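Local coordinates for protein AgaA (Rhizobium radiobacter, PDB 6HLX) that binds the opine agropinic acid as the periplasmic solute-binding protein of an ABC transporter, delivering it for import into the bacterium, at residues A158-F163 with S479-K484; V174-D179 with G184-D189; W388-Y393 with K419-V424; T466-P469 with Q475-L478. All blocks are in the same frame, centred on the assembly; numbering follows the deposited sequence.

Overall arrangement
From the N terminus, the chain first reaches 158-163, which opens contact 1 and finds its partner, 479-484, only 316 residues later near the C terminus; the other three contacts are nested inside this long loop. Contact 2 closes a short one, joining the end of strand 171-176 to the run that leads into strand 190-195, and it touches contact 1 through the neighbouring strand 161-167. Contacts 3 and 4 follow in series. Contact 3 links helix 388-393 to helix 411-422, its centre about 32 Å from that of contact 1. Contact 4 folds the C-terminal loop on itself and meets contact 1 where S479 OG lies 2.9 Å from T466 N.

Contact 1. Residues A158-F163 with S479-K484; sequences AGPFKF and SIENTK. With SO4 (sulfate ion), chain V.
A small, buried apolar contact without hydrogen bonds lays the end of a 3-10 segment (479-481) against the start of strand 161-167, an outermost strand of the seven-stranded mixed sheet of this solute-binding protein. P160 and F161 pack against I480 and E481. The ring of F161 reaches across the gap, its CE2 lying 3.8 Å from I480 CG2, and the two side chains cross at about a right angle. With chi1 at -63°, the phenyl group of F161 stands beside its backbone N, opposite the carbonyl carbon. Next to it, the proline ring meets the aliphatic part of E481, P160 CG to E481 CB being 3.8 Å. The carboxylate continues past the proline to R34 and K182, which form salt bridges with it, and to the hydroxyl of Y180, so a buried charge is paired on both oxygens. Just after the 3-10 segment, T483 OG1 bonds S479 O at 3.0 Å, on the opposite face of that carbonyl from N482 N. K162 NZ bonds a sulfate, probably from the crystallisation liquor, through O4 and weakly through O1. F161 also packs on V174 of strand 171-176 and V191 of strand 190-195, while I480 covers V191, Y193 and F6 of strand 3-8.

Contact 2. Residues V174-D179 with G184-D189; sequences VKKFDD and GKPDLD. With SO4 (sulfate ion), chain V; SO4 (sulfate ion), chain T; ACT (acetate ion), chain K.
The backbones meet where K176 N donates to D189 O, 2.8 Å away and with an N-H...O angle of 164°, while K175 CA adds a CA-H...O contact to the same oxygen. This pair lies at the mouth of a long beta-hairpin connection, in which strand 171-176 ends and the chain loops round to enter strand 190-195 antiparallel beside it. K176 carries most of the side-chain contact. Its CG is anti to the backbone N (chi1 173°) and the rest of the chain is extended, which lays the methylenes across P186, CG to CG 3.8 Å, and brings NZ within 3.1 Å of P186 O. That hydrogen bond runs almost straight on from the carbonyl, with a C=O...N angle of 172°. The carboxylates of D187 and D189 are near the ammonium without touching it, and probably favour its charge; D189 OD2 itself bonds G2 N. P186 follows a cis peptide bond and also packs on P160 and on F161, the first residue of strand 161-167. Beyond the strand, D178 N and, weakly, D179 N hold a sulfate. A water lies 2.8 Å from both F177 O and K185 O and bridges 174-179 to 184-189. L188 O, with K176 CB 3.6 Å away, is buried here and has no hydrogen-bonding partner.

Contact 3. Residues W388-Y393 with K419-V424; sequences WLSNYY and KGRATV
The guanidinium group of R421 meets S390 edge-on: S390 OG lies in its plane, and R421 NH2 donates to that hydroxyl oxygen over 2.9 Å with an N-H...O angle of 174°. Within helix 388-393 the rings of W388 and Y392 also meet. One face of the W388 indole takes L389 CD2, 3.5 Å above the plane and toward the rim, and its edge meets Y392 CE1. The Y392 ring in turn receives W388 CZ3 on one face, 3.6 Å above the plane, and has W388 O at its edge. Between helix 388-393 and the C-terminal end of helix 411-422, the one hydrogen bond joining 388-393 to 419-424 is that of R421 to S390; D387, just ahead of 388, adds a salt bridge to R421 NE. The site lies away from the agropinic acid pocket and the zinc sites of this solute-binding protein. A bend at chi3 (-65°) turns the end of the arginine back toward the serine. NH1 is held by D418 in a second salt bridge. S390 OG bonds D387 OD1 as well, so S390, D387 and R421 form a triangle of bonds that, with D418, helps hold the guanidinium's orientation. L417 of helix 411-422 packs on S390 and L389. At the helix end, K419 O accepts from A422 N and from T423 OG1, which is 2.7 Å away, on opposite faces of the carbonyl.

Contact 4. Residues T466-P469 with Q475-L478; sequences TNMP and QSGL
The first torsions of S476 and M468 orient the groups that meet. The serine OG stands opposite its carbonyl carbon and beside its own backbone N (chi1 -62°), which aims it at the 466-469 segment; the methionine CG takes the corresponding position (chi1 -74°), and a bend at chi3 (57°) then folds its methyl over the 3-10 segment 475-478. Both segments belong to the loop between strands 462-463 and 484-485, which here doubles back on itself. M468 N donates to S476 OG across 2.9 Å, with an N-H...O angle of 160°. S476 CB lies 3.3 Å from T466 O, so the serine fits closely between the carbonyl of T466 and the amide of M468. The sulfur of M468 passes over the backbone at Q475, SD to Q475 O being 3.6 Å, and its CE reaches L478 CD1 at 4.2 Å, the two side chains crossing at about a right angle. Inside the turn, L478 N bonds Q475 O at 2.9 Å. N467 points away from the turn at CB, yet its amide oxygen bonds T473 OG1 while ND2 bonds the backbone oxygens of L234 and Q454, tying the loop to the body of the fold. M468 and Q475 both touch Y39 of strand 37-39, and Q475 and L478 lie on L30 of helix 23-32. S476 OG also bonds T473 O, an oxygen that can only accept; the hydroxyl therefore donates to T473 and receives the M468 amide, and this use of it in both directions helps hold the serine rotamer and joins the two arms of the loop.

Contact 1. Residues A158-F163 with S479-K484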
loop_
_atom_site.group_PDB
_atom_site.type_symbol
_atom_site.label_atom_id
_atom_site.label_comp_id
_atom_site.label_asym_id
_atom_site.label_seq_id
_atom_site.Cartn_x
_atom_site.Cartn_y
_atom_site.Cartn_z
ATOM N N ALA A 158 12.183 16.079 -4.601
ATOM C CA ALA A 158 12.169 16.579 -5.974
ATOM C C ALA A 158 10.736 16.683 -6.525
ATOM O O ALA A 158 10.547 16.915 -7.715
ATOM C CB ALA A 158 13.045 15.688 -6.865
ATOM N N GLY A 159 9.750 16.562 -5.645
ATOM C CA GLY A 159 8.345 16.591 -6.052
ATOM C C GLY A 159 7.775 17.981 -6.300
ATOM O O GLY A 159 8.468 18.976 -6.111
ATOM N N PRO A 160 6.483 18.053 -6.719
ATOM C CA PRO A 160 5.885 19.353 -7.108
ATOM C C PRO A 160 5.674 20.331 -5.954
ATOM O O PRO A 160 5.494 21.519 -6.209
ATOM C CB PRO A 160 4.538 18.950 -7.750
ATOM C CG PRO A 160 4.231 17.599 -7.160
ATOM C CD PRO A 160 5.569 16.927 -7.013
ATOM N N PHE A 161 5.658 19.818 -4.703
ATOM C CA PHE A 161 5.503 20.668 -3.514
ATOM C C PHE A 161 6.679 20.485 -2.564
ATOM O O PHE A 161 7.229 19.380 -2.467
ATOM C CB PHE A 161 4.189 20.370 -2.779
ATOM C CG PHE A 161 2.924 20.662 -3.563
ATOM C CD1 PHE A 161 2.333 21.927 -3.516
ATOM C CD2 PHE A 161 2.299 19.660 -4.305
ATOM C CE1 PHE A 161 1.157 22.197 -4.231
ATOM C CE2 PHE A 161 1.130 19.935 -5.034
ATOM C CZ PHE A 161 0.570 21.202 -4.989
ATOM N N LYS A 162 7.046 21.566 -1.859
ATOM C CA LYS A 162 8.142 21.592 -0.886
ATOM C C LYS A 162 7.525 21.498 0.489
ATOM O O LYS A 162 6.474 22.097 0.732
ATOM C CB LYS A 162 8.900 22.939 -0.936
ATOM C CG LYS A 162 9.435 23.368 -2.292
ATOM C CD LYS A 162 10.276 24.643 -2.174
ATOM C CE LYS A 162 9.462 25.914 -2.044
ATOM N NZ LYS A 162 10.340 27.112 -2.121
ATOM N N PHE A 163 8.196 20.813 1.416
ATOM C CA PHE A 163 7.728 20.744 2.795
ATOM C C PHE A 163 7.814 22.151 3.406
ATOM O O PHE A 163 8.844 22.833 3.268
ATOM C CB PHE A 163 8.618 19.782 3.586
ATOM C CG PHE A 163 8.298 19.672 5.057
ATOM C CD1 PHE A 163 7.333 18.776 5.511
ATOM C CD2 PHE A 163 8.997 20.427 5.997
ATOM C CE1 PHE A 163 7.079 18.629 6.894
ATOM C CE2 PHE A 163 8.723 20.308 7.369
ATOM C CZ PHE A 163 7.764 19.408 7.808
ATOM N N SER A 479 -1.851 12.557 -7.721
ATOM C CA SER A 479 -2.696 13.395 -8.571
ATOM C C SER A 479 -2.869 14.844 -8.040
ATOM O O SER A 479 -3.460 15.677 -8.735
ATOM C CB SER A 479 -4.046 12.720 -8.820
ATOM O OG SER A 479 -4.898 12.842 -7.691
ATOM N N ILE A 480 -2.351 15.146 -6.816
ATOM C CA ILE A 480 -2.459 16.521 -6.279
ATOM C C ILE A 480 -1.754 17.539 -7.203
ATOM O O ILE A 480 -2.095 18.716 -7.186
ATOM C CB ILE A 480 -1.946 16.601 -4.807
ATOM C CG1 ILE A 480 -2.487 17.883 -4.051
ATOM C CG2 ILE A 480 -0.414 16.486 -4.709
ATOM C CD1 ILE A 480 -4.003 17.785 -3.646
ATOM N N GLU A 481 -0.776 17.089 -8.006
ATOM C CA GLU A 481 -0.083 18.021 -8.906
ATOM C C GLU A 481 -0.984 18.528 -10.042
ATOM O O GLU A 481 -0.619 19.484 -10.723
ATOM C CB GLU A 481 1.197 17.398 -9.475
ATOM C CG GLU A 481 0.973 16.258 -10.461
ATOM C CD GLU A 481 2.248 15.758 -11.118
ATOM O OE1 GLU A 481 3.316 16.347 -10.854
ATOM O OE2 GLU A 481 2.181 14.791 -11.906
ATOM N N ASN A 482 -2.110 17.838 -10.291
ATOM C CA ASN A 482 -3.067 18.206 -11.349
ATOM C C ASN A 482 -4.317 18.860 -10.780
ATOM O O ASN A 482 -5.215 19.236 -11.536
ATOM C CB ASN A 482 -3.526 16.933 -12.054
ATOM C CG ASN A 482 -2.407 16.145 -12.681
ATOM O OD1 ASN A 482 -1.450 16.707 -13.230
ATOM N ND2 ASN A 482 -2.527 14.828 -12.627
ATOM N N THR A 483 -4.435 18.864 -9.458
ATOM C CA THR A 483 -5.638 19.351 -8.783
ATOM C C THR A 483 -5.752 20.870 -8.868
ATOM O O THR A 483 -4.751 21.572 -8.748
ATOM C CB THR A 483 -5.669 18.801 -7.358
ATOM O OG1 THR A 483 -5.527 17.362 -7.435
ATOM C CG2 THR A 483 -6.966 19.169 -6.614
ATOM N N LYS A 484 -6.975 21.358 -9.072
ATOM C CA LYS A 484 -7.282 22.797 -9.129
ATOM C C LYS A 484 -8.490 23.057 -8.243
ATOM O O LYS A 484 -9.296 22.152 -8.014
ATOM C CB LYS A 484 -7.618 23.229 -10.570
ATOM C CG LYS A 484 -6.533 22.912 -11.595
ATOM C CD LYS A 484 -6.860 23.493 -12.960
ATOM C CE LYS A 484 -5.759 23.188 -13.947
ATOM N NZ LYS A 484 -5.874 24.001 -15.196
HETATM S S SO4 V . 11.257 27.404 -5.452
HETATM O O1 SO4 V . 9.793 27.286 -5.185
HETATM O O2 SO4 V . 11.657 28.860 -5.403
HETATM O O3 SO4 V . 11.607 26.904 -6.798
HETATM O O4 SO4 V . 12.004 26.680 -4.407
#

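Contact 2. Residues V174-D179 with G184-D189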
loop_
_atom_site.group_PDB
_atom_site.type_symbol
_atom_site.label_atom_id
_atom_site.label_comp_id
_atom_site.label_asym_id
_atom_site.label_seq_id
_atom_site.Cartn_x
_atom_site.Cartn_y
_atom_site.Cartn_z
ATOM N N VAL A 174 2.445 22.125 2.692
ATOM C CA VAL A 174 3.401 22.038 1.591
ATOM C C VAL A 174 3.118 23.214 0.656
ATOM O O VAL A 174 1.963 23.664 0.576
ATOM C CB VAL A 174 3.388 20.673 0.867
ATOM C CG1 VAL A 174 3.642 19.524 1.861
ATOM C CG2 VAL A 174 2.081 20.468 0.100
ATOM N N LYS A 175 4.154 23.704 -0.046
ATOM C CA LYS A 175 4.027 24.877 -0.918
ATOM C C LYS A 175 4.553 24.541 -2.302
ATOM O O LYS A 175 5.496 23.767 -2.425
ATOM C CB LYS A 175 4.872 26.048 -0.379
ATOM C CG LYS A 175 4.379 26.649 0.927
ATOM C CD LYS A 175 5.271 27.821 1.360
ATOM C CE LYS A 175 4.856 28.349 2.712
ATOM N NZ LYS A 175 4.237 29.693 2.610
ATOM N N LYS A 176 3.987 25.168 -3.337
ATOM C CA LYS A 176 4.407 24.930 -4.711
ATOM C C LYS A 176 5.919 25.096 -4.878
ATOM O O LYS A 176 6.490 26.099 -4.438
ATOM C CB LYS A 176 3.662 25.917 -5.642
ATOM C CG LYS A 176 4.125 25.900 -7.102
ATOM C CD LYS A 176 3.155 26.683 -7.974
ATOM C CE LYS A 176 3.598 26.652 -9.418
ATOM N NZ LYS A 176 2.510 27.080 -10.337
ATOM N N PHE A 177 6.551 24.114 -5.531
ATOM C CA PHE A 177 7.978 24.162 -5.859
ATOM C C PHE A 177 8.076 24.757 -7.279
ATOM O O PHE A 177 7.771 24.072 -8.263
ATOM C CB PHE A 177 8.569 22.746 -5.824
ATOM C CG PHE A 177 10.019 22.631 -6.251
ATOM C CD1 PHE A 177 10.972 23.556 -5.811
ATOM C CD2 PHE A 177 10.451 21.553 -7.019
ATOM C CE1 PHE A 177 12.321 23.417 -6.167
ATOM C CE2 PHE A 177 11.800 21.419 -7.375
ATOM C CZ PHE A 177 12.723 22.348 -6.942
ATOM N N ASP A 178 8.486 26.044 -7.384
ATOM C CA ASP A 178 8.526 26.718 -8.686
ATOM C C ASP A 178 9.469 26.082 -9.700
ATOM O O ASP A 178 9.206 26.168 -10.898
ATOM C CB ASP A 178 8.853 28.203 -8.529
ATOM C CG ASP A 178 7.749 29.021 -7.895
ATOM O OD1 ASP A 178 6.583 28.555 -7.888
ATOM O OD2 ASP A 178 8.044 30.130 -7.416
ATOM N N ASP A 179 10.556 25.463 -9.225
ATOM C CA ASP A 179 11.570 24.837 -10.087
ATOM C C ASP A 179 11.254 23.374 -10.433
ATOM O O ASP A 179 12.108 22.687 -11.000
ATOM C CB ASP A 179 12.976 24.987 -9.481
ATOM C CG ASP A 179 13.577 26.379 -9.652
ATOM O OD1 ASP A 179 13.007 27.190 -10.426
ATOM O OD2 ASP A 179 14.619 26.649 -9.029
ATOM N N GLY A 184 3.628 24.129 -15.888
ATOM C CA GLY A 184 2.304 24.423 -15.344
ATOM C C GLY A 184 1.891 23.571 -14.164
ATOM O O GLY A 184 0.708 23.538 -13.799
ATOM N N LYS A 185 2.843 22.822 -13.586
ATOM C CA LYS A 185 2.503 21.998 -12.442
ATOM C C LYS A 185 3.394 22.321 -11.241
ATOM O O LYS A 185 4.576 22.620 -11.413
ATOM C CB LYS A 185 2.607 20.505 -12.786
ATOM C CG LYS A 185 1.624 20.066 -13.867
ATOM C CD LYS A 185 1.679 18.550 -14.041
ATOM C CE LYS A 185 0.816 18.081 -15.192
ATOM N NZ LYS A 185 0.623 16.609 -15.133
ATOM N N PRO A 186 2.855 22.199 -10.014
ATOM C CA PRO A 186 1.429 21.960 -9.701
ATOM C C PRO A 186 0.608 23.231 -9.959
ATOM O O PRO A 186 1.179 24.302 -10.187
ATOM C CB PRO A 186 1.464 21.602 -8.217
ATOM C CG PRO A 186 2.622 22.438 -7.672
ATOM C CD PRO A 186 3.644 22.490 -8.798
ATOM N N ASP A 187 -0.725 23.125 -9.933
ATOM C CA ASP A 187 -1.559 24.308 -10.130
ATOM C C ASP A 187 -1.772 25.053 -8.798
ATOM O O ASP A 187 -1.832 26.291 -8.772
ATOM C CB ASP A 187 -2.912 23.937 -10.753
ATOM C CG ASP A 187 -3.611 25.182 -11.278
ATOM O OD1 ASP A 187 -3.160 25.724 -12.310
ATOM O OD2 ASP A 187 -4.564 25.648 -10.621
ATOM N N LEU A 188 -1.896 24.286 -7.693
ATOM C CA LEU A 188 -2.117 24.863 -6.368
ATOM C C LEU A 188 -0.874 25.534 -5.811
ATOM O O LEU A 188 0.238 25.058 -6.019
ATOM C CB LEU A 188 -2.573 23.755 -5.389
ATOM C CG LEU A 188 -3.912 23.072 -5.733
ATOM C CD1 LEU A 188 -4.057 21.727 -4.977
ATOM C CD2 LEU A 188 -5.091 23.987 -5.381
ATOM N N ASP A 189 -1.075 26.613 -5.045
ATOM C CA ASP A 189 0.040 27.294 -4.396
ATOM C C ASP A 189 0.454 26.573 -3.115
ATOM O O ASP A 189 1.633 26.586 -2.757
ATOM C CB ASP A 189 -0.329 28.761 -4.116
ATOM C CG ASP A 189 -0.505 29.545 -5.409
ATOM O OD1 ASP A 189 0.426 29.524 -6.250
ATOM O OD2 ASP A 189 -1.579 30.141 -5.595
HETATM S S SO4 V . 11.257 27.404 -5.452
HETATM O O1 SO4 V . 9.793 27.286 -5.185
HETATM O O2 SO4 V . 11.657 28.860 -5.403
HETATM O O3 SO4 V . 11.607 26.904 -6.798
HETATM O O4 SO4 V . 12.004 26.680 -4.407
HETATM S S SO4 T . 6.309 26.924 -15.512
HETATM O O1 SO4 T . 6.517 28.232 -14.884
HETATM O O2 SO4 T . 6.040 27.102 -16.941
HETATM O O3 SO4 T . 7.515 26.120 -15.339
HETATM O O4 SO4 T . 5.171 26.257 -14.879
HETATM C C ACT K . 2.341 14.419 -16.995
HETATM O O ACT K . 1.108 14.384 -17.208
HETATM O OXT ACT K . 2.917 13.877 -16.019
HETATM C CH3 ACT K . 3.215 15.191 -18.011
HETATM O O HOH W 1 6.229 24.666 -10.537
#

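Contact 3. Residues W388-Y393 with K419-V424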
loop_
_atom_site.group_PDB
_atom_site.type_symbol
_atom_site.label_atom_id
_atom_site.label_comp_id
_atom_site.label_asym_id
_atom_site.label_seq_id
_atom_site.Cartn_x
_atom_site.Cartn_y
_atom_site.Cartn_z
ATOM N N TRP A 388 3.218 -8.419 -7.861
ATOM C CA TRP A 388 2.758 -7.856 -6.577
ATOM C C TRP A 388 2.651 -9.018 -5.564
ATOM O O TRP A 388 2.822 -8.829 -4.363
ATOM C CB TRP A 388 1.383 -7.169 -6.718
ATOM C CG TRP A 388 0.202 -8.083 -6.964
ATOM C CD1 TRP A 388 -0.339 -8.416 -8.175
ATOM C CD2 TRP A 388 -0.667 -8.658 -5.962
ATOM N NE1 TRP A 388 -1.464 -9.200 -7.995
ATOM C CE2 TRP A 388 -1.702 -9.340 -6.645
ATOM C CE3 TRP A 388 -0.673 -8.656 -4.547
ATOM C CZ2 TRP A 388 -2.756 -9.990 -5.963
ATOM C CZ3 TRP A 388 -1.703 -9.319 -3.873
ATOM C CH2 TRP A 388 -2.711 -9.999 -4.578
ATOM N N LEU A 389 2.393 -10.241 -6.069
ATOM C CA LEU A 389 2.281 -11.442 -5.238
ATOM C C LEU A 389 3.532 -11.737 -4.412
ATOM O O LEU A 389 3.407 -12.298 -3.317
ATOM C CB LEU A 389 1.911 -12.651 -6.117
ATOM C CG LEU A 389 0.507 -12.570 -6.751
ATOM C CD1 LEU A 389 0.371 -13.555 -7.950
ATOM C CD2 LEU A 389 -0.589 -12.816 -5.677
ATOM N N SER A 390 4.747 -11.420 -4.942
ATOM C CA SER A 390 5.979 -11.743 -4.190
ATOM C C SER A 390 6.011 -11.021 -2.849
ATOM O O SER A 390 6.448 -11.584 -1.851
ATOM C CB SER A 390 7.224 -11.362 -4.975
ATOM O OG SER A 390 7.531 -12.369 -5.920
ATOM N N ASN A 391 5.530 -9.772 -2.838
ATOM C CA ASN A 391 5.501 -8.961 -1.634
ATOM C C ASN A 391 4.656 -9.631 -0.524
ATOM O O ASN A 391 4.996 -9.531 0.654
ATOM C CB ASN A 391 4.999 -7.565 -1.973
ATOM C CG ASN A 391 4.908 -6.631 -0.795
ATOM O OD1 ASN A 391 5.846 -6.497 0.038
ATOM N ND2 ASN A 391 3.771 -5.983 -0.692
ATOM N N TYR A 392 3.597 -10.374 -0.926
ATOM C CA TYR A 392 2.710 -11.105 -0.019
ATOM C C TYR A 392 3.192 -12.514 0.330
ATOM O O TYR A 392 2.987 -12.962 1.456
ATOM C CB TYR A 392 1.299 -11.210 -0.665
ATOM C CG TYR A 392 0.523 -9.923 -0.530
ATOM C CD1 TYR A 392 0.809 -8.819 -1.341
ATOM C CD2 TYR A 392 -0.483 -9.795 0.417
ATOM C CE1 TYR A 392 0.152 -7.602 -1.159
ATOM C CE2 TYR A 392 -1.161 -8.587 0.594
ATOM C CZ TYR A 392 -0.845 -7.498 -0.204
ATOM O OH TYR A 392 -1.470 -6.299 0.031
ATOM N N TYR A 393 3.758 -13.244 -0.654
ATOM C CA TYR A 393 4.035 -14.686 -0.528
ATOM C C TYR A 393 5.475 -15.149 -0.440
ATOM O O TYR A 393 5.709 -16.267 0.030
ATOM C CB TYR A 393 3.389 -15.415 -1.727
ATOM C CG TYR A 393 1.878 -15.475 -1.633
ATOM C CD1 TYR A 393 1.089 -14.423 -2.094
ATOM C CD2 TYR A 393 1.235 -16.584 -1.082
ATOM C CE1 TYR A 393 -0.300 -14.453 -1.980
ATOM C CE2 TYR A 393 -0.155 -16.638 -0.986
ATOM C CZ TYR A 393 -0.917 -15.561 -1.421
ATOM O OH TYR A 393 -2.289 -15.598 -1.325
ATOM N N LYS A 419 10.403 -17.734 -11.142
ATOM C CA LYS A 419 10.228 -18.026 -12.571
ATOM C C LYS A 419 9.287 -17.007 -13.219
ATOM O O LYS A 419 9.561 -16.538 -14.328
ATOM C CB LYS A 419 9.703 -19.463 -12.783
ATOM C CG LYS A 419 9.831 -19.925 -14.231
ATOM C CD LYS A 419 9.323 -21.351 -14.432
ATOM C CE LYS A 419 9.411 -21.775 -15.889
ATOM N NZ LYS A 419 8.818 -23.133 -16.113
ATOM N N GLY A 420 8.214 -16.639 -12.504
ATOM C CA GLY A 420 7.235 -15.677 -13.002
ATOM C C GLY A 420 7.846 -14.320 -13.292
ATOM O O GLY A 420 7.515 -13.692 -14.297
ATOM N N ARG A 421 8.752 -13.855 -12.396
ATOM C CA ARG A 421 9.431 -12.553 -12.488
ATOM C C ARG A 421 10.516 -12.525 -13.563
ATOM O O ARG A 421 10.899 -11.452 -14.007
ATOM C CB ARG A 421 10.132 -12.281 -11.147
ATOM C CG ARG A 421 9.974 -10.878 -10.625
ATOM C CD ARG A 421 10.730 -10.765 -9.297
ATOM N NE ARG A 421 10.142 -11.610 -8.248
ATOM C CZ ARG A 421 10.741 -12.664 -7.700
ATOM N NH1 ARG A 421 11.966 -13.016 -8.081
ATOM N NH2 ARG A 421 10.140 -13.347 -6.734
ATOM N N ALA A 422 11.050 -13.695 -13.934
ATOM C CA ALA A 422 12.146 -13.828 -14.899
ATOM C C ALA A 422 11.667 -14.089 -16.326
ATOM O O ALA A 422 12.456 -14.006 -17.270
ATOM C CB ALA A 422 13.083 -14.948 -14.459
ATOM N N THR A 423 10.391 -14.429 -16.473
ATOM C CA THR A 423 9.797 -14.778 -17.756
ATOM C C THR A 423 9.188 -13.542 -18.346
ATOM O O THR A 423 8.357 -12.900 -17.716
ATOM C CB THR A 423 8.800 -15.935 -17.560
ATOM O OG1 THR A 423 9.513 -17.041 -17.016
ATOM C CG2 THR A 423 8.128 -16.353 -18.863
ATOM N N VAL A 424 9.640 -13.171 -19.555
ATOM C CA VAL A 424 9.162 -11.954 -20.190
ATOM C C VAL A 424 7.824 -12.206 -20.879
ATOM O O VAL A 424 6.908 -11.425 -20.669
ATOM C CB VAL A 424 10.223 -11.290 -21.108
ATOM C CG1 VAL A 424 9.737 -9.919 -21.601
ATOM C CG2 VAL A 424 11.573 -11.150 -20.379
#

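Contact 4. Residues T466-P469 with Q475-L478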
loop_
_atom_site.group_PDB
_atom_site.type_symbol
_atom_site.label_atom_id
_atom_site.label_comp_id
_atom_site.label_asym_id
_atom_site.label_seq_id
_atom_site.Cartn_x
_atom_site.Cartn_y
_atom_site.Cartn_z
ATOM N N THR A 466 -7.600 12.627 -8.724
ATOM C CA THR A 466 -7.982 11.326 -9.261
ATOM C C THR A 466 -7.822 10.239 -8.220
ATOM O O THR A 466 -6.740 10.082 -7.644
ATOM C CB THR A 466 -7.093 10.971 -10.485
ATOM O OG1 THR A 466 -7.216 11.994 -11.468
ATOM C CG2 THR A 466 -7.489 9.628 -11.137
ATOM N N ASN A 467 -8.886 9.462 -8.032
ATOM C CA ASN A 467 -8.832 8.257 -7.184
ATOM C C ASN A 467 -8.266 7.210 -8.179
ATOM O O ASN A 467 -8.981 6.752 -9.088
ATOM C CB ASN A 467 -10.232 7.863 -6.696
ATOM C CG ASN A 467 -10.166 6.719 -5.701
ATOM O OD1 ASN A 467 -9.124 6.070 -5.544
ATOM N ND2 ASN A 467 -11.268 6.467 -5.011
ATOM N N MET A 468 -6.954 6.947 -8.088
ATOM C CA MET A 468 -6.216 6.161 -9.084
ATOM C C MET A 468 -6.696 4.704 -9.159
ATOM O O MET A 468 -7.267 4.179 -8.195
ATOM C CB MET A 468 -4.705 6.324 -8.922
ATOM C CG MET A 468 -4.267 7.731 -9.449
ATOM S SD MET A 468 -2.578 8.209 -9.003
ATOM C CE MET A 468 -1.631 6.843 -9.684
ATOM N N PRO A 469 -6.630 4.116 -10.369
ATOM C CA PRO A 469 -7.385 2.880 -10.618
ATOM C C PRO A 469 -6.915 1.613 -9.912
ATOM O O PRO A 469 -5.716 1.383 -9.786
ATOM C CB PRO A 469 -7.344 2.722 -12.143
ATOM C CG PRO A 469 -6.165 3.507 -12.589
ATOM C CD PRO A 469 -6.103 4.684 -11.632
ATOM N N GLN A 475 -2.015 5.421 -3.918
ATOM C CA GLN A 475 -1.050 6.366 -4.504
ATOM C C GLN A 475 -1.750 7.591 -5.084
ATOM O O GLN A 475 -1.100 8.404 -5.751
ATOM C CB GLN A 475 -0.207 5.688 -5.594
ATOM C CG GLN A 475 0.647 4.548 -5.030
ATOM C CD GLN A 475 1.667 4.090 -6.034
ATOM O OE1 GLN A 475 1.947 4.787 -6.999
ATOM N NE2 GLN A 475 2.231 2.909 -5.816
ATOM N N SER A 476 -3.064 7.737 -4.847
ATOM C CA SER A 476 -3.856 8.850 -5.406
ATOM C C SER A 476 -3.310 10.237 -5.073
ATOM O O SER A 476 -3.555 11.188 -5.840
ATOM C CB SER A 476 -5.321 8.753 -4.989
ATOM O OG SER A 476 -5.921 7.566 -5.486
ATOM N N GLY A 477 -2.548 10.342 -3.967
ATOM C CA GLY A 477 -1.908 11.611 -3.599
ATOM C C GLY A 477 -0.997 12.159 -4.694
ATOM O O GLY A 477 -0.778 13.376 -4.768
ATOM N N LEU A 478 -0.508 11.282 -5.608
ATOM C CA LEU A 478 0.274 11.759 -6.765
ATOM C C LEU A 478 -0.525 12.765 -7.609
ATOM O O LEU A 478 0.052 13.707 -8.171
ATOM C CB LEU A 478 0.622 10.579 -7.682
ATOM C CG LEU A 478 1.830 9.751 -7.271
ATOM C CD1 LEU A 478 1.846 8.389 -8.013
ATOM C CD2 LEU A 478 3.125 10.523 -7.567
#